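Local coordinates for phage-related protein (Bordetella bronchiseptica RB50, PDB 3BJQ), which probably serves as a major capsid protein, a building block of the head shell of a bacteriophage or prophage, at residues G271-E276 with V291-T296; P134-A139 with P297-M302. All coordinates share one frame; numbering follows the deposited sequence.

Contact 1: G271-E276 with V291-T296; sequences GHPLVE and VSDDNT
Leu-274 and Ser-292 form an antiparallel hydrogen-bonded pair close to the open end of the beta hairpin made by strands 274-281 and 286-299. The bonds run both ways, from Leu-274 N to Ser-292 O (2.9 Å) and from Ser-292 N to Leu-274 O (3.0 Å). Val-275 and Val-291 follow as a non-hydrogen-bonded pair, and there Val-291 CA makes a CA-H...O contact with Leu-274 O. A second such contact, weak and bent, runs from Pro-273 CA to Ser-292 O (3.2 Å).

The side chains divide between the two faces. Val-275 and Val-291 face the long helix 105-131, Val-275 meeting Val-112 and Val-291 meeting Val-115; their own contact is loose, CG1 of Val-275 lying 4.5 Å from CG2 of Val-291. Leu-274 and Ser-292 lie on the other face. This hairpin packed along a long helix is consistent with the peripheral domain and spine helix of HK97-like capsid proteins.

Where the pairing ends, the cis peptide before Pro-273 turns the chain aside. Asp-293 CG, roughly anti to its backbone N (chi1 -162°), packs its carboxylate alongside the Pro-273 ring, OD2 being 3.7 Å from CB of Pro-273.

Polar contacts gather at Asp-294. Its carboxylate passes His-272 obliquely, with carboxylate and imidazole planes 48° apart, while OD2 is bonded to Tyr-43 and OD1 to the backbone N of Ser-85. The backbone N-H of Asp-294 meets the imidazole edge, giving His-272 ND1 a nearly straight bond (3.0 Å, 172° at the hydrogen) just 8° out of the ring plane.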
# COMPACT_ATOMS: atom_id res chain seq x y z
N GLY E 271 -5.28 -12.89 -26.56
CA GLY E 271 -5.08 -13.51 -25.25
C GLY E 271 -4.11 -14.66 -25.25
O GLY E 271 -3.57 -15.01 -24.20
N HIS E 272 -3.84 -15.25 -26.41
CA HIS E 272 -2.89 -16.36 -26.49
C HIS E 272 -1.46 -15.82 -26.38
O HIS E 272 -1.18 -14.73 -26.85
CB HIS E 272 -3.11 -17.16 -27.77
CG HIS E 272 -4.39 -17.93 -27.77
ND1 HIS E 272 -4.55 -19.12 -28.45
CD2 HIS E 272 -5.55 -17.73 -27.10
CE1 HIS E 272 -5.76 -19.58 -28.25
NE2 HIS E 272 -6.39 -18.75 -27.44
N PRO E 273 -0.55 -16.57 -25.77
CA PRO E 273 -0.71 -17.89 -25.19
C PRO E 273 -1.46 -17.94 -23.88
O PRO E 273 -1.28 -17.05 -23.05
CB PRO E 273 0.74 -18.34 -24.94
CG PRO E 273 1.46 -17.09 -24.73
CD PRO E 273 0.85 -16.12 -25.67
N LEU E 274 -2.28 -18.98 -23.72
CA LEU E 274 -3.04 -19.25 -22.49
C LEU E 274 -2.61 -20.60 -21.92
O LEU E 274 -2.37 -21.51 -22.67
CB LEU E 274 -4.54 -19.34 -22.77
CG LEU E 274 -5.35 -18.19 -23.38
CD1 LEU E 274 -6.70 -18.73 -23.89
CD2 LEU E 274 -5.55 -17.02 -22.39
N VAL E 275 -2.52 -20.69 -20.60
CA VAL E 275 -2.29 -21.96 -19.90
C VAL E 275 -3.51 -22.20 -19.02
O VAL E 275 -3.95 -21.29 -18.29
CB VAL E 275 -1.06 -21.90 -19.02
CG1 VAL E 275 -0.83 -23.24 -18.37
CG2 VAL E 275 0.17 -21.48 -19.85
N GLU E 276 -4.04 -23.42 -19.10
CA GLU E 276 -5.19 -23.85 -18.32
C GLU E 276 -4.80 -24.44 -16.97
O GLU E 276 -3.67 -24.96 -16.79
CB GLU E 276 -5.97 -24.91 -19.09
CG GLU E 276 -6.50 -24.43 -20.44
CD GLU E 276 -7.05 -25.56 -21.33
OE1 GLU E 276 -7.64 -26.53 -20.79
OE2 GLU E 276 -6.86 -25.46 -22.58
N VAL E 291 -2.14 -26.01 -22.97
CA VAL E 291 -1.48 -24.78 -23.43
C VAL E 291 -1.96 -24.48 -24.87
O VAL E 291 -1.90 -25.34 -25.76
CB VAL E 291 0.04 -24.93 -23.43
CG1 VAL E 291 0.70 -23.60 -23.86
CG2 VAL E 291 0.51 -25.37 -22.06
N SER E 292 -2.44 -23.27 -25.07
CA SER E 292 -2.98 -22.84 -26.34
C SER E 292 -2.25 -21.61 -26.83
O SER E 292 -2.12 -20.66 -26.10
CB SER E 292 -4.47 -22.54 -26.15
OG SER E 292 -5.23 -23.74 -26.09
N ASP E 293 -1.78 -21.64 -28.07
CA ASP E 293 -1.17 -20.46 -28.71
C ASP E 293 -1.46 -20.52 -30.20
O ASP E 293 -0.56 -20.74 -31.02
CB ASP E 293 0.33 -20.39 -28.43
CG ASP E 293 0.87 -19.01 -28.69
OD1 ASP E 293 0.09 -18.22 -29.27
OD2 ASP E 293 2.05 -18.71 -28.34
N ASP E 294 -2.73 -20.32 -30.54
CA ASP E 294 -3.25 -20.53 -31.88
C ASP E 294 -2.93 -19.31 -32.74
O ASP E 294 -3.33 -18.19 -32.42
CB ASP E 294 -4.78 -20.75 -31.84
CG ASP E 294 -5.17 -22.09 -31.20
OD1 ASP E 294 -4.38 -23.06 -31.26
OD2 ASP E 294 -6.30 -22.17 -30.67
N ASN E 295 -2.19 -19.55 -33.80
CA ASN E 295 -1.66 -18.48 -34.62
C ASN E 295 -1.38 -18.96 -36.04
O ASN E 295 -1.33 -20.16 -36.30
CB ASN E 295 -0.37 -17.93 -34.01
CG ASN E 295 0.83 -18.88 -34.18
OD1 ASN E 295 1.61 -18.72 -35.13
ND2 ASN E 295 0.96 -19.86 -33.28
N THR E 296 -1.22 -18.01 -36.95
CA THR E 296 -0.74 -18.31 -38.29
C THR E 296 -0.04 -17.07 -38.84
O THR E 296 -0.60 -15.99 -38.77
CB THR E 296 -1.90 -18.77 -39.23
OG1 THR E 296 -1.34 -19.52 -40.32
CG2 THR E 296 -2.72 -17.60 -39.78

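Contact 2: P134-A139 with P297-M302; sequences PAKYNA and PALSGM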
# COMPACT_ATOMS: atom_id res chain seq x y z
N PRO E 134 9.23 -18.00 -53.50
CA PRO E 134 9.35 -17.06 -54.62
C PRO E 134 8.03 -16.83 -55.36
O PRO E 134 7.88 -15.81 -56.03
CB PRO E 134 10.38 -17.73 -55.52
CG PRO E 134 10.32 -19.16 -55.19
CD PRO E 134 10.00 -19.23 -53.75
N ALA E 135 7.10 -17.76 -55.24
CA ALA E 135 5.79 -17.63 -55.86
C ALA E 135 4.95 -16.48 -55.27
O ALA E 135 4.00 -16.03 -55.88
CB ALA E 135 5.02 -18.94 -55.72
N LYS E 136 5.32 -15.99 -54.10
CA LYS E 136 4.55 -14.93 -53.43
C LYS E 136 5.02 -13.56 -53.86
O LYS E 136 4.46 -12.56 -53.44
CB LYS E 136 4.70 -15.03 -51.92
CG LYS E 136 4.58 -16.46 -51.38
CD LYS E 136 3.18 -16.88 -51.17
CE LYS E 136 2.75 -16.70 -49.73
NZ LYS E 136 1.28 -16.98 -49.67
N TYR E 137 6.06 -13.49 -54.68
CA TYR E 137 6.63 -12.21 -55.07
C TYR E 137 6.47 -11.98 -56.55
O TYR E 137 6.49 -12.94 -57.32
CB TYR E 137 8.11 -12.19 -54.70
CG TYR E 137 8.35 -12.35 -53.23
CD1 TYR E 137 8.36 -11.24 -52.38
CD2 TYR E 137 8.53 -13.61 -52.67
CE1 TYR E 137 8.56 -11.37 -51.04
CE2 TYR E 137 8.74 -13.75 -51.31
CZ TYR E 137 8.76 -12.63 -50.50
OH TYR E 137 8.97 -12.74 -49.15
N ASN E 138 6.35 -10.72 -56.95
CA ASN E 138 6.39 -10.37 -58.37
C ASN E 138 7.87 -10.30 -58.78
O ASN E 138 8.73 -10.25 -57.93
CB ASN E 138 5.55 -9.11 -58.66
CG ASN E 138 6.22 -7.82 -58.27
OD1 ASN E 138 7.43 -7.75 -58.13
ND2 ASN E 138 5.41 -6.76 -58.11
N ALA E 139 8.14 -10.33 -60.09
CA ALA E 139 9.49 -10.43 -60.63
C ALA E 139 10.41 -9.29 -60.21
O ALA E 139 11.61 -9.51 -60.11
CB ALA E 139 9.45 -10.53 -62.18
N PRO E 297 1.22 -17.21 -39.30
CA PRO E 297 1.87 -16.16 -40.09
C PRO E 297 1.13 -15.89 -41.40
O PRO E 297 0.65 -16.82 -42.03
CB PRO E 297 3.26 -16.76 -40.39
CG PRO E 297 3.48 -17.75 -39.30
CD PRO E 297 2.14 -18.34 -39.02
N ALA E 298 1.08 -14.63 -41.80
CA ALA E 298 0.37 -14.22 -43.01
C ALA E 298 1.21 -13.14 -43.71
O ALA E 298 1.70 -12.23 -43.06
CB ALA E 298 -0.99 -13.70 -42.65
N LEU E 299 1.38 -13.26 -45.02
CA LEU E 299 2.06 -12.24 -45.80
C LEU E 299 0.94 -11.27 -46.19
O LEU E 299 -0.00 -11.65 -46.84
CB LEU E 299 2.75 -12.87 -47.03
CG LEU E 299 3.93 -12.08 -47.60
CD1 LEU E 299 4.77 -12.92 -48.56
CD2 LEU E 299 3.47 -10.83 -48.26
N SER E 300 1.01 -10.04 -45.71
CA SER E 300 -0.01 -9.04 -46.01
C SER E 300 0.46 -8.04 -47.05
O SER E 300 -0.35 -7.56 -47.80
CB SER E 300 -0.46 -8.33 -44.70
OG SER E 300 0.65 -7.92 -43.90
N GLY E 301 1.76 -7.74 -47.10
CA GLY E 301 2.30 -6.70 -47.97
C GLY E 301 3.54 -7.12 -48.76
O GLY E 301 4.66 -6.79 -48.39
N MSE E 302 3.31 -7.80 -49.87
CA MSE E 302 4.40 -8.30 -50.73
C MSE E 302 5.34 -7.21 -51.20
O MSE E 302 6.55 -7.40 -51.22
CB MSE E 302 3.82 -9.05 -51.94
CG MSE E 302 4.88 -9.57 -52.92
SE MSE E 302 5.35 -8.27 -54.27
CE MSE E 302 3.54 -8.28 -55.14
O HOH W 1 0.48 -15.75 -46.50
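Met-302, a selenomethionine in this crystal, lays its side chain along the backbone of residues 136-138. Its CG stands anti to the backbone N (chi1 178°), which carries it in tightly against the carbonyl oxygen of Lys-136, with Lys-136 O and Met-302 CG 3.1 Å apart. Bends at the next two torsions then turn the selenium and the terminal methyl toward Asn-138: SE of Met-302 is 3.8 Å from the backbone N of Asn-138, and CE lies 3.8 Å from ND2 of the same asparagine. The two side chains cross at about a right angle.

Tyr-137 and Met-302 instead slide past each other in opposite directions, CD1 of the tyrosine 3.9 Å from CG of Met-302. The phenol runs toward Leu-299 and is fixed at its far end by a hydrogen bond from OH to the carbonyl oxygen of Ala-131. Segment 134-139 leads from helix 105-131, a probable spine helix, into strand 142-144, and segment 297-302 leads from strand 286-299 toward strand 305-309; strands 142-144 and 305-309 are parallel neighbours in a six-stranded mixed sheet.

Leu-299 touches both Lys-136 and Tyr-137 through one branch. With CG roughly anti to the backbone N (chi1 -155°), its CD1 lies 4.0 Å from CB of Lys-136 and 4.2 Å from OH of Tyr-137. The lysine chain bends twice, and its NZ makes a long, weak bond of 3.5 Å to a water that also accepts the backbone N-H of Leu-299 at 3.0 Å.

Overall arrangement
Strand 286-299 is common to both contacts, whose second segments follow each other directly at residues 296 and 297. Their centres nevertheless lie about 26 Å apart, and the two contacts have no other touch. In sequence, contact 1 closes a local hairpin nested inside the much longer loop of 157 residues closed by contact 2. Helix 105-131 runs beside both: Met-119 packs on Asp-293 in contact 1, and Ile-130 on Leu-299 in contact 2. A tetraethylene glycol, probably from the crystallisation liquor, lies about 3 Å from the Asp-293 side chain. No other chain of the assembly touches the segments of either contact.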